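Local coordinates for McyG protein (Microcystis aeruginosa PCC 7806, PDB 4R0M) that binds phenylalanyl-adenylate in its adenylation domain and, as part of a microcystin synthetase, probably activates a carboxylate substrate and loads it onto its carrier domain, at residues I58-E63 with R159-K164; L75-N80 with L129-L134; Q438-N443 with A469-D474; T454-L459 with S505-K510. One frame throughout, in Å; residues are numbered along the deposited sequence.

Interaction 1. Residues I58-E63 with R159-K164; sequences ILNGLE and RKAPSK
R159 runs beside I58, and the two side chains point the same way. The CB of R159 turns away from the helix. CG stands anti to the carbonyl carbon, chi1 -77°, and from there the chain is extended to NE. CG of R159 lies 3.9 Å from CG1 of I58. NE of R159 comes within 4.1 Å of the I58 CD1 methyl, which meets the guanidinium obliquely. NH2 of R159 is just as far from that methyl, at 4.1 Å, and also bonds to the backbone oxygen of Q81. The tip is held by two salt bridges: NH1 to D82 and NH2 to D54. These acids probably offset the positive charge where it lies against the isoleucine.

A second patch lies one helical turn on. A161 turns its CB onto the helix backbone, 3.5 Å from CA of G61. At this point the helix presents no side chain, and the loop comes in close. The terminal amide of N60 rests against the loop backbone from P162 to K164, with CG of N60 3.6 Å from N of K164. Within the loop, the S163 hydroxyl donates to the A161 oxygen, OG to O 2.6 Å, and ties the bend together. Q64, at the end of the helix, donates to the oxygen of P162.

The loop follows strand 152-154 and helix 155-158. The contact packs this connecting segment on helix 48-64, one of the helices beside the four-stranded parallel sheet in the layered alpha/beta fold of an AMP-binding domain.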
loop_
_atom_site.group_PDB
_atom_site.type_symbol
_atom_site.label_atom_id
_atom_site.label_comp_id
_atom_site.label_asym_id
_atom_site.label_seq_id
_atom_site.Cartn_x
_atom_site.Cartn_y
_atom_site.Cartn_z
ATOM N N ILE A 58 11.264 24.648 6.112
ATOM C CA ILE A 58 10.216 24.445 5.110
ATOM C C ILE A 58 8.891 25.026 5.600
ATOM O O ILE A 58 8.181 25.688 4.837
ATOM C CB ILE A 58 10.052 22.949 4.745
ATOM C CG1 ILE A 58 11.326 22.425 4.077
ATOM C CG2 ILE A 58 8.849 22.738 3.829
ATOM C CD1 ILE A 58 11.565 20.943 4.267
ATOM N N LEU A 59 8.577 24.781 6.873
ATOM C CA LEU A 59 7.375 25.324 7.504
ATOM C C LEU A 59 7.311 26.849 7.416
ATOM O O LEU A 59 6.255 27.413 7.126
ATOM C CB LEU A 59 7.273 24.872 8.966
ATOM C CG LEU A 59 6.110 25.397 9.819
ATOM C CD1 LEU A 59 4.755 25.161 9.158
ATOM C CD2 LEU A 59 6.154 24.768 11.203
ATOM N N ASN A 60 8.442 27.505 7.670
ATOM C CA ASN A 60 8.539 28.956 7.548
ATOM C C ASN A 60 8.302 29.413 6.110
ATOM O O ASN A 60 7.636 30.424 5.875
ATOM C CB ASN A 60 9.894 29.455 8.058
ATOM C CG ASN A 60 9.995 30.969 8.056
ATOM O OD1 ASN A 60 9.169 31.663 8.654
ATOM N ND2 ASN A 60 11.012 31.490 7.380
ATOM N N GLY A 61 8.846 28.658 5.158
ATOM C CA GLY A 61 8.590 28.879 3.738
ATOM C C GLY A 61 7.114 28.773 3.406
ATOM O O GLY A 61 6.587 29.581 2.642
ATOM N N LEU A 62 6.449 27.776 3.987
ATOM C CA LEU A 62 5.009 27.597 3.808
ATOM C C LEU A 62 4.220 28.789 4.351
ATOM O O LEU A 62 3.351 29.328 3.661
ATOM C CB LEU A 62 4.531 26.289 4.456
ATOM C CG LEU A 62 4.913 24.971 3.770
ATOM C CD1 LEU A 62 4.745 23.797 4.723
ATOM C CD2 LEU A 62 4.105 24.751 2.499
ATOM N N GLU A 63 4.538 29.196 5.581
ATOM C CA GLU A 63 3.913 30.357 6.220
ATOM C C GLU A 63 4.082 31.637 5.397
ATOM O O GLU A 63 3.140 32.419 5.260
ATOM C CB GLU A 63 4.473 30.567 7.631
ATOM C CG GLU A 63 3.949 29.594 8.679
ATOM C CD GLU A 63 4.499 29.877 10.069
ATOM O OE1 GLU A 63 5.738 29.895 10.240
ATOM O OE2 GLU A 63 3.689 30.077 10.998
ATOM N N ARG A 159 12.976 25.893 1.229
ATOM C CA ARG A 159 14.195 25.792 2.029
ATOM C C ARG A 159 15.035 27.074 1.976
ATOM O O ARG A 159 15.907 27.284 2.821
ATOM C CB ARG A 159 15.041 24.598 1.573
ATOM C CG ARG A 159 14.531 23.244 2.039
ATOM C CD ARG A 159 15.590 22.169 1.857
ATOM N NE ARG A 159 15.186 20.895 2.449
ATOM C CZ ARG A 159 14.819 19.818 1.757
ATOM N NH1 ARG A 159 14.803 19.842 0.431
ATOM N NH2 ARG A 159 14.470 18.709 2.394
ATOM N N LYS A 160 14.724 27.933 1.040
ATOM C CA LYS A 160 15.416 29.169 0.873
ATOM C C LYS A 160 14.845 30.276 1.694
ATOM O O LYS A 160 15.401 31.340 1.747
ATOM C CB LYS A 160 15.321 29.599 -0.565
ATOM C CG LYS A 160 16.102 28.765 -1.525
ATOM C CD LYS A 160 16.066 29.438 -2.861
ATOM C CE LYS A 160 16.499 28.512 -3.967
ATOM N NZ LYS A 160 17.915 28.092 -3.870
ATOM N N ALA A 161 13.722 30.028 2.328
ATOM C CA ALA A 161 13.013 31.075 3.004
ATOM C C ALA A 161 13.836 31.653 4.123
ATOM O O ALA A 161 14.540 30.945 4.859
ATOM C CB ALA A 161 11.690 30.587 3.530
ATOM N N PRO A 162 13.868 32.982 4.149
ATOM C CA PRO A 162 14.627 33.629 5.205
ATOM C C PRO A 162 13.850 33.095 6.358
ATOM O O PRO A 162 12.626 33.228 6.393
ATOM C CB PRO A 162 14.322 35.108 4.995
ATOM C CG PRO A 162 12.959 35.121 4.393
ATOM C CD PRO A 162 12.881 33.889 3.536
ATOM N N SER A 163 14.532 32.474 7.296
ATOM C CA SER A 163 13.798 31.719 8.250
ATOM C C SER A 163 13.610 32.495 9.530
ATOM O O SER A 163 14.471 32.546 10.401
ATOM C CB SER A 163 14.460 30.377 8.470
ATOM O OG SER A 163 14.816 29.841 7.225
ATOM N N LYS A 164 12.417 33.071 9.616
ATOM C CA LYS A 164 12.050 33.965 10.667
ATOM C C LYS A 164 11.209 33.024 11.490
ATOM O O LYS A 164 9.991 33.117 11.551
ATOM C CB LYS A 164 11.167 35.102 10.148
ATOM C CG LYS A 164 11.775 36.114 9.199
ATOM C CD LYS A 164 10.688 37.113 8.820
ATOM C CE LYS A 164 11.143 38.221 7.883
ATOM N NZ LYS A 164 10.024 39.144 7.537
#

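Interaction 2. Residues L75-N80 with L129-L134; sequences LQIAKN and LSDSEL
One carboxylate oxygen, D131 OD2, takes two successive backbone N-H groups, those of A78 and K79, from opposite faces of its plane. A78 N is 2.8 Å from D131 OD2 and K79 N is 3.0 Å from the same oxygen. Both come in on its anti side, tilted out of the carboxylate plane. The other oxygen, OD1, accepts from N of L134 in an Asx motif. D131 thus joins the chain after strand 72-76 to the turn after its own strand. With chi1 at 55°, its CG sits between the backbone N and the carbonyl carbon, which lets OD2 reach across to A78 and K79 while OD1 stays near N of L134.

The two strands are the inner pair of a four-stranded parallel sheet in the AMP-binding domain, and the carboxylate lies just past their C-terminal ends. K79 is the N-cap residue of helix 80-93. Q76 N donates to L129 O at 2.7 Å, and the bond is nearly straight at the oxygen. The next link is made by a side chain: S130 OG donates to Q76 O over 3.1 Å.

L75 and L129 share one face of the sheet, where helix 80-93 covers them with F83 and A86. Q76 and S130 share the other face, against I138. The I77 side chain crosses that of L129 at a slant, with CD1 of I77 4.0 Å from CB of L129. A78 CB meets L134 CD1 at 3.8 Å.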
loop_
_atom_site.group_PDB
_atom_site.type_symbol
_atom_site.label_atom_id
_atom_site.label_comp_id
_atom_site.label_asym_id
_atom_site.label_seq_id
_atom_site.Cartn_x
_atom_site.Cartn_y
_atom_site.Cartn_z
ATOM N N LEU A 75 0.772 17.008 -1.848
ATOM C CA LEU A 75 2.155 16.567 -2.035
ATOM C C LEU A 75 2.326 15.771 -3.324
ATOM O O LEU A 75 1.639 14.768 -3.552
ATOM C CB LEU A 75 2.636 15.747 -0.833
ATOM C CG LEU A 75 3.206 16.460 0.401
ATOM C CD1 LEU A 75 2.171 17.301 1.141
ATOM C CD2 LEU A 75 3.844 15.444 1.338
ATOM N N GLN A 76 3.241 16.246 -4.165
ATOM C CA GLN A 76 3.611 15.580 -5.409
ATOM C C GLN A 76 5.135 15.542 -5.506
ATOM O O GLN A 76 5.739 16.163 -6.382
ATOM C CB GLN A 76 2.994 16.305 -6.609
ATOM C CG GLN A 76 1.493 16.101 -6.752
ATOM C CD GLN A 76 1.145 14.746 -7.340
ATOM O OE1 GLN A 76 0.964 13.765 -6.615
ATOM N NE2 GLN A 76 1.070 14.683 -8.662
ATOM N N ILE A 77 5.745 14.805 -4.581
ATOM C CA ILE A 77 7.192 14.791 -4.410
ATOM C C ILE A 77 7.740 13.374 -4.567
ATOM O O ILE A 77 7.447 12.495 -3.752
ATOM C CB ILE A 77 7.594 15.344 -3.020
ATOM C CG1 ILE A 77 6.943 16.714 -2.766
ATOM C CG2 ILE A 77 9.109 15.425 -2.893
ATOM C CD1 ILE A 77 6.837 17.096 -1.303
ATOM N N ALA A 78 8.541 13.164 -5.610
ATOM C CA ALA A 78 9.143 11.856 -5.876
ATOM C C ALA A 78 10.418 11.631 -5.067
ATOM O O ALA A 78 10.719 10.503 -4.683
ATOM C CB ALA A 78 9.423 11.685 -7.363
ATOM N N LYS A 79 11.159 12.706 -4.816
ATOM C CA LYS A 79 12.414 12.630 -4.073
ATOM C C LYS A 79 12.158 12.492 -2.571
ATOM O O LYS A 79 11.605 13.394 -1.938
ATOM C CB LYS A 79 13.272 13.861 -4.367
ATOM C CG LYS A 79 14.745 13.691 -4.054
ATOM C CD LYS A 79 15.506 14.968 -4.373
ATOM C CE LYS A 79 16.967 14.868 -3.967
ATOM N NZ LYS A 79 17.663 16.159 -4.217
ATOM N N ASN A 80 12.567 11.355 -2.013
ATOM C CA ASN A 80 12.341 11.040 -0.602
ATOM C C ASN A 80 12.974 12.028 0.382
ATOM O O ASN A 80 12.425 12.274 1.454
ATOM C CB ASN A 80 12.778 9.602 -0.297
ATOM C CG ASN A 80 11.865 8.564 -0.937
ATOM O OD1 ASN A 80 10.879 8.906 -1.591
ATOM N ND2 ASN A 80 12.186 7.289 -0.743
ATOM N N LEU A 129 2.870 20.928 -3.427
ATOM C CA LEU A 129 4.284 20.786 -3.108
ATOM C C LEU A 129 4.908 19.778 -4.061
ATOM O O LEU A 129 4.386 18.676 -4.235
ATOM C CB LEU A 129 4.446 20.290 -1.669
ATOM C CG LEU A 129 4.454 21.225 -0.452
ATOM C CD1 LEU A 129 3.089 21.868 -0.297
ATOM C CD2 LEU A 129 4.895 20.555 0.839
ATOM N N SER A 130 6.023 20.155 -4.677
ATOM C CA SER A 130 6.738 19.256 -5.575
ATOM C C SER A 130 8.243 19.280 -5.306
ATOM O O SER A 130 8.702 19.943 -4.370
ATOM C CB SER A 130 6.443 19.618 -7.033
ATOM O OG SER A 130 6.887 18.597 -7.907
ATOM N N ASP A 131 8.999 18.532 -6.107
ATOM C CA ASP A 131 10.458 18.614 -6.085
ATOM C C ASP A 131 10.954 19.324 -7.346
ATOM O O ASP A 131 10.161 19.624 -8.241
ATOM C CB ASP A 131 11.105 17.226 -5.902
ATOM C CG ASP A 131 10.651 16.209 -6.945
ATOM O OD1 ASP A 131 10.572 16.555 -8.142
ATOM O OD2 ASP A 131 10.393 15.045 -6.565
ATOM N N SER A 132 12.256 19.594 -7.407
ATOM C CA SER A 132 12.852 20.359 -8.509
ATOM C C SER A 132 12.764 19.666 -9.875
ATOM O O SER A 132 12.760 20.328 -10.913
ATOM C CB SER A 132 14.304 20.717 -8.189
ATOM O OG SER A 132 14.374 21.514 -7.020
ATOM N N GLU A 133 12.695 18.337 -9.861
ATOM C CA GLU A 133 12.594 17.550 -11.087
ATOM C C GLU A 133 11.197 17.644 -11.722
ATOM O O GLU A 133 11.072 17.730 -12.946
ATOM C CB GLU A 133 12.960 16.086 -10.805
ATOM C CG GLU A 133 13.334 15.276 -12.041
ATOM C CD GLU A 133 13.342 13.775 -11.792
ATOM O OE1 GLU A 133 12.361 13.251 -11.217
ATOM O OE2 GLU A 133 14.327 13.111 -12.186
ATOM N N LEU A 134 10.160 17.644 -10.885
ATOM C CA LEU A 134 8.772 17.556 -11.350
ATOM C C LEU A 134 8.048 18.892 -11.482
ATOM O O LEU A 134 7.005 18.963 -12.134
ATOM C CB LEU A 134 7.958 16.639 -10.430
ATOM C CG LEU A 134 8.280 15.144 -10.402
ATOM C CD1 LEU A 134 7.697 14.523 -9.145
ATOM C CD2 LEU A 134 7.760 14.436 -11.646
#

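Interaction 3. Residues Q438-N443 with A469-D474; sequences QEIIIN and AFAVFD
I440 sets its CG1 branch anti to the carbonyl carbon, chi1 -56°, and extends it to CD1, chi2 168°. This carries CD1 along strand 468-474 to A469. CG2 stands anti to the backbone N and faces A471. The contact lies in the part of the chain that corresponds to the small C-terminal subdomain of ANL adenylating enzymes. There the short hairpin of strands 440-442 and 445-447 packs on the edge strand of a three-stranded sheet.

The two strands do not pair. Their axes approach to 6.9 Å and their directions differ by 53°, and no hydrogen bond joins the segments. I440 instead pairs its backbone with Y447, across the hairpin. F470 and V472 make backbone hydrogen bonds with I483 and L481 of strand 479-486, on the sheet side.

The contact is therefore apolar packing. The CB of A471 points at the hairpin and meets CG2 of I440 at 3.9 Å. The small methyl lets the isoleucine backbone come close, with CA of I440 5.3 Å from CA of A471. Further along, CD1 of I440 sits 4.0 Å from CA of F470, while the CB of F470 points away from the hairpin. L452 of helix 449-457 touches both I440 and A469 and so closes the same apolar patch. The side chain of the neighbouring E439 is about 12 Å from the bound adenylate. The end methyl of I440, CD1, lies 3.5 Å from the carbonyl oxygen of A469.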
loop_
_atom_site.group_PDB
_atom_site.type_symbol
_atom_site.label_atom_id
_atom_site.label_comp_id
_atom_site.label_asym_id
_atom_site.label_seq_id
_atom_site.Cartn_x
_atom_site.Cartn_y
_atom_site.Cartn_z
ATOM N N GLN A 438 -16.274 -8.622 -5.834
ATOM C CA GLN A 438 -15.146 -9.101 -6.631
ATOM C C GLN A 438 -15.019 -10.618 -6.521
ATOM O O GLN A 438 -13.977 -11.194 -6.849
ATOM C CB GLN A 438 -13.843 -8.426 -6.194
ATOM C CG GLN A 438 -13.639 -7.033 -6.765
ATOM C CD GLN A 438 -12.282 -6.453 -6.420
ATOM O OE1 GLN A 438 -12.190 -5.415 -5.767
ATOM N NE2 GLN A 438 -11.219 -7.121 -6.856
ATOM N N GLU A 439 -16.092 -11.256 -6.058
ATOM C CA GLU A 439 -16.144 -12.707 -5.913
ATOM C C GLU A 439 -16.211 -13.394 -7.271
ATOM O O GLU A 439 -16.827 -12.882 -8.208
ATOM C CB GLU A 439 -17.356 -13.112 -5.077
ATOM C CG GLU A 439 -17.284 -12.685 -3.620
ATOM C CD GLU A 439 -18.653 -12.564 -2.982
ATOM O OE1 GLU A 439 -18.865 -13.173 -1.913
ATOM O OE2 GLU A 439 -19.518 -11.861 -3.551
ATOM N N ILE A 440 -15.566 -14.551 -7.367
ATOM C CA ILE A 440 -15.624 -15.370 -8.571
ATOM C C ILE A 440 -16.456 -16.616 -8.269
ATOM O O ILE A 440 -15.948 -17.615 -7.754
ATOM C CB ILE A 440 -14.215 -15.725 -9.101
ATOM C CG1 ILE A 440 -13.399 -14.446 -9.337
ATOM C CG2 ILE A 440 -14.313 -16.545 -10.382
ATOM C CD1 ILE A 440 -11.920 -14.672 -9.574
ATOM N N ILE A 441 -17.750 -16.527 -8.571
ATOM C CA ILE A 441 -18.691 -17.618 -8.331
ATOM C C ILE A 441 -19.180 -18.185 -9.662
ATOM O O ILE A 441 -19.773 -17.472 -10.477
ATOM C CB ILE A 441 -19.892 -17.166 -7.466
ATOM C CG1 ILE A 441 -19.405 -16.559 -6.143
ATOM C CG2 ILE A 441 -20.835 -18.336 -7.208
ATOM C CD1 ILE A 441 -20.456 -15.779 -5.380
ATOM N N ILE A 442 -18.910 -19.470 -9.877
ATOM C CA ILE A 442 -19.306 -20.160 -11.102
ATOM C C ILE A 442 -20.017 -21.465 -10.742
ATOM O O ILE A 442 -19.411 -22.371 -10.158
ATOM C CB ILE A 442 -18.092 -20.408 -12.026
ATOM C CG1 ILE A 442 -17.493 -19.074 -12.479
ATOM C CG2 ILE A 442 -18.498 -21.220 -13.246
ATOM C CD1 ILE A 442 -16.001 -19.111 -12.717
ATOM N N ASN A 443 -21.303 -21.540 -11.089
ATOM C CA ASN A 443 -22.188 -22.649 -10.704
ATOM C C ASN A 443 -22.339 -22.819 -9.189
ATOM O O ASN A 443 -22.411 -23.942 -8.681
ATOM C CB ASN A 443 -21.752 -23.967 -11.360
ATOM C CG ASN A 443 -22.328 -24.146 -12.749
ATOM O OD1 ASN A 443 -23.543 -24.264 -12.923
ATOM N ND2 ASN A 443 -21.456 -24.181 -13.747
ATOM N N ALA A 469 -7.425 -11.899 -12.095
ATOM C CA ALA A 469 -8.510 -12.821 -12.390
ATOM C C ALA A 469 -9.813 -12.291 -11.796
ATOM O O ALA A 469 -9.897 -12.023 -10.595
ATOM C CB ALA A 469 -8.192 -14.206 -11.848
ATOM N N PHE A 470 -10.822 -12.130 -12.649
ATOM C CA PHE A 470 -12.132 -11.635 -12.222
ATOM C C PHE A 470 -13.256 -12.243 -13.055
ATOM O O PHE A 470 -13.017 -12.763 -14.149
ATOM C CB PHE A 470 -12.186 -10.100 -12.278
ATOM C CG PHE A 470 -11.902 -9.528 -13.639
ATOM C CD1 PHE A 470 -10.596 -9.250 -14.032
ATOM C CD2 PHE A 470 -12.938 -9.263 -14.528
ATOM C CE1 PHE A 470 -10.330 -8.723 -15.287
ATOM C CE2 PHE A 470 -12.677 -8.737 -15.784
ATOM C CZ PHE A 470 -11.372 -8.463 -16.162
ATOM N N ALA A 471 -14.477 -12.165 -12.534
ATOM C CA ALA A 471 -15.645 -12.748 -13.189
ATOM C C ALA A 471 -16.688 -11.701 -13.581
ATOM O O ALA A 471 -17.078 -10.864 -12.761
ATOM C CB ALA A 471 -16.272 -13.813 -12.299
ATOM N N VAL A 472 -17.128 -11.753 -14.839
ATOM C CA VAL A 472 -18.247 -10.930 -15.308
ATOM C C VAL A 472 -19.432 -11.818 -15.688
ATOM O O VAL A 472 -19.257 -12.992 -16.030
ATOM C CB VAL A 472 -17.869 -10.001 -16.493
ATOM C CG1 VAL A 472 -16.556 -9.275 -16.229
ATOM C CG2 VAL A 472 -17.810 -10.762 -17.812
ATOM N N PHE A 473 -20.636 -11.257 -15.617
ATOM C CA PHE A 473 -21.837 -11.964 -16.046
ATOM C C PHE A 473 -22.163 -11.629 -17.499
ATOM O O PHE A 473 -22.353 -10.462 -17.850
ATOM C CB PHE A 473 -23.017 -11.630 -15.129
ATOM C CG PHE A 473 -24.259 -12.425 -15.422
ATOM C CD1 PHE A 473 -24.337 -13.774 -15.085
ATOM C CD2 PHE A 473 -25.358 -11.821 -16.024
ATOM C CE1 PHE A 473 -25.485 -14.508 -15.350
ATOM C CE2 PHE A 473 -26.510 -12.549 -16.291
ATOM C CZ PHE A 473 -26.573 -13.894 -15.954
ATOM N N ASP A 474 -22.209 -12.657 -18.341
ATOM C CA ASP A 474 -22.559 -12.485 -19.748
ATOM C C ASP A 474 -24.074 -12.545 -19.915
ATOM O O ASP A 474 -24.699 -13.571 -19.638
ATOM C CB ASP A 474 -21.872 -13.547 -20.615
ATOM C CG ASP A 474 -22.103 -13.337 -22.105
ATOM O OD1 ASP A 474 -22.335 -12.185 -22.532
ATOM O OD2 ASP A 474 -22.043 -14.334 -22.855
#

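Interaction 4. Residues T454-L459 with S505-K510; sequences TTIEEL and SHVTQK
L459 makes the CH-pi contact of this interface, with the H506 ring. A methyl of the leucine, CD2, sits over a face of the imidazole, 3.8 Å from the ring centroid and 21° off the ring normal. It is offset toward the rim, nearest to CG and CD2 of the ring. The other methyl, CD1, lies 3.8 Å from CB of H506. CG of H506 is anti to the backbone N, chi1 -161°, which swings the ring toward helix 449-457.

Two polar neighbours approach the same ring. OE1 of E458 lies at the edge, in the ring plane, 3.6 Å from CE1 of H506. The carboxylate is turned about 80° to the imidazole. OE1 is 4.2 Å from NE2 of H506, so the acid would tend to favour a protonated ring if the two stay this near. The backbone oxygen of T455 approaches obliquely, 3.5 Å from ND1 of H506. The T455 hydroxyl is used within its own helix, on the oxygen of E451.

Helices 449-457 and 498-511 meet here in the small alpha/beta subdomain, both resting on strand 479-486. I484 of that strand touches both I456 and V507.

The remaining contacts are made by carbon branches. The side chains of I456 and V507 pass each other at an angle, CG1 of I456 lying 3.9 Å from CG2 of V507. The T455 methyl, CG2, touches both H506 and the lysine stem: it lies 3.5 Å from ND1 of H506 and 4.0 Å from CG of K510.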
loop_
_atom_site.group_PDB
_atom_site.type_symbol
_atom_site.label_atom_id
_atom_site.label_comp_id
_atom_site.label_asym_id
_atom_site.label_seq_id
_atom_site.Cartn_x
_atom_site.Cartn_y
_atom_site.Cartn_z
ATOM N N THR A 454 -1.831 -16.760 -8.774
ATOM C CA THR A 454 -0.588 -17.443 -8.400
ATOM C C THR A 454 -0.304 -18.587 -9.371
ATOM O O THR A 454 0.822 -18.732 -9.854
ATOM C CB THR A 454 -0.633 -17.982 -6.952
ATOM O OG1 THR A 454 -0.991 -16.924 -6.056
ATOM C CG2 THR A 454 0.722 -18.549 -6.534
ATOM N N THR A 455 -1.337 -19.377 -9.662
ATOM C CA THR A 455 -1.235 -20.504 -10.593
ATOM C C THR A 455 -0.791 -20.039 -11.981
ATOM O O THR A 455 0.085 -20.653 -12.594
ATOM C CB THR A 455 -2.566 -21.276 -10.689
ATOM O OG1 THR A 455 -3.031 -21.587 -9.371
ATOM C CG2 THR A 455 -2.391 -22.570 -11.473
ATOM N N ILE A 456 -1.392 -18.948 -12.457
ATOM C CA ILE A 456 -1.020 -18.335 -13.734
ATOM C C ILE A 456 0.439 -17.880 -13.715
ATOM O O ILE A 456 1.176 -18.102 -14.677
ATOM C CB ILE A 456 -1.933 -17.133 -14.074
ATOM C CG1 ILE A 456 -3.383 -17.588 -14.251
ATOM C CG2 ILE A 456 -1.458 -16.422 -15.337
ATOM C CD1 ILE A 456 -4.402 -16.519 -13.917
ATOM N N GLU A 457 0.851 -17.261 -12.610
ATOM C CA GLU A 457 2.184 -16.663 -12.508
ATOM C C GLU A 457 3.327 -17.675 -12.372
ATOM O O GLU A 457 4.497 -17.308 -12.478
ATOM C CB GLU A 457 2.223 -15.604 -11.400
ATOM C CG GLU A 457 1.461 -14.338 -11.769
ATOM C CD GLU A 457 1.541 -13.240 -10.722
ATOM O OE1 GLU A 457 1.858 -13.536 -9.550
ATOM O OE2 GLU A 457 1.274 -12.072 -11.078
ATOM N N GLU A 458 2.982 -18.945 -12.158
ATOM C CA GLU A 458 3.959 -20.038 -12.185
ATOM C C GLU A 458 4.491 -20.277 -13.598
ATOM O O GLU A 458 5.622 -20.736 -13.775
ATOM C CB GLU A 458 3.336 -21.337 -11.670
ATOM C CG GLU A 458 2.971 -21.344 -10.193
ATOM C CD GLU A 458 2.098 -22.528 -9.812
ATOM O OE1 GLU A 458 1.959 -23.466 -10.629
ATOM O OE2 GLU A 458 1.545 -22.522 -8.693
ATOM N N LEU A 459 3.668 -19.964 -14.597
ATOM C CA LEU A 459 3.990 -20.249 -15.995
ATOM C C LEU A 459 5.078 -19.356 -16.575
ATOM O O LEU A 459 5.116 -18.150 -16.320
ATOM C CB LEU A 459 2.734 -20.152 -16.866
ATOM C CG LEU A 459 1.621 -21.177 -16.647
ATOM C CD1 LEU A 459 0.321 -20.657 -17.241
ATOM C CD2 LEU A 459 1.992 -22.528 -17.241
ATOM N N SER A 505 -5.036 -23.725 -20.559
ATOM C CA SER A 505 -4.901 -25.146 -20.228
ATOM C C SER A 505 -4.441 -25.367 -18.786
ATOM O O SER A 505 -5.019 -26.185 -18.068
ATOM C CB SER A 505 -3.969 -25.858 -21.212
ATOM O OG SER A 505 -2.684 -25.267 -21.220
ATOM N N HIS A 506 -3.421 -24.620 -18.363
ATOM C CA HIS A 506 -2.893 -24.717 -16.999
ATOM C C HIS A 506 -3.931 -24.415 -15.949
ATOM O O HIS A 506 -3.960 -25.061 -14.901
ATOM C CB HIS A 506 -1.675 -23.818 -16.826
ATOM C CG HIS A 506 -0.811 -24.181 -15.642
ATOM N ND1 HIS A 506 -0.815 -23.474 -14.496
ATOM C CD2 HIS A 506 0.102 -25.219 -15.461
ATOM C CE1 HIS A 506 0.051 -24.026 -13.626
ATOM N NE2 HIS A 506 0.609 -25.096 -14.217
ATOM N N VAL A 507 -4.800 -23.443 -16.230
ATOM C CA VAL A 507 -5.906 -23.096 -15.328
ATOM C C VAL A 507 -6.972 -24.199 -15.267
ATOM O O VAL A 507 -7.491 -24.500 -14.188
ATOM C CB VAL A 507 -6.536 -21.723 -15.683
ATOM C CG1 VAL A 507 -7.834 -21.487 -14.919
ATOM C CG2 VAL A 507 -5.555 -20.598 -15.389
ATOM N N THR A 508 -7.286 -24.803 -16.416
ATOM C CA THR A 508 -8.276 -25.890 -16.471
ATOM C C THR A 508 -7.785 -27.137 -15.747
ATOM O O THR A 508 -8.538 -27.758 -14.996
ATOM C CB THR A 508 -8.670 -26.284 -17.916
ATOM O OG1 THR A 508 -7.501 -26.644 -18.664
ATOM C CG2 THR A 508 -9.364 -25.154 -18.611
ATOM N N GLN A 509 -6.519 -27.486 -15.977
ATOM C CA GLN A 509 -5.898 -28.662 -15.367
ATOM C C GLN A 509 -5.930 -28.627 -13.841
ATOM O O GLN A 509 -6.096 -29.665 -13.201
ATOM C CB GLN A 509 -4.449 -28.826 -15.846
ATOM C CG GLN A 509 -4.280 -29.162 -17.324
ATOM C CD GLN A 509 -4.809 -30.536 -17.707
ATOM O OE1 GLN A 509 -4.930 -31.433 -16.869
ATOM N NE2 GLN A 509 -5.123 -30.708 -18.985
ATOM N N LYS A 510 -5.782 -27.434 -13.265
ATOM C CA LYS A 510 -5.682 -27.282 -11.812
ATOM C C LYS A 510 -7.011 -26.977 -11.129
ATOM O O LYS A 510 -7.231 -27.389 -9.990
ATOM C CB LYS A 510 -4.643 -26.212 -11.443
ATOM C CG LYS A 510 -3.231 -26.471 -11.965
ATOM C CD LYS A 510 -2.540 -27.625 -11.248
ATOM C CE LYS A 510 -1.143 -27.863 -11.806
ATOM N NZ LYS A 510 -0.460 -29.022 -11.164
#

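How the interactions relate
Interactions 1 and 2 share one alpha/beta unit: helix 48-64 runs on to strand 72-76, and L62 touches L129. Interaction 2 is buried and held by strand and carboxylate hydrogen bonds. Interaction 1 is partly buried and lies further out, where a loop packs on a helix. The charged end of R159 there is paired outside the two segments, with D54 earlier on the same helix and D82 on helix 80-93. Interactions 3 and 4 lie on the opposite side of the chain's centre, and their centres are about 17 Å apart. Interaction 3 is buried, with no hydrogen bond between its segments. Interaction 4 is partly buried and mixes apolar packing with a histidine ring and a glutamate near the surface.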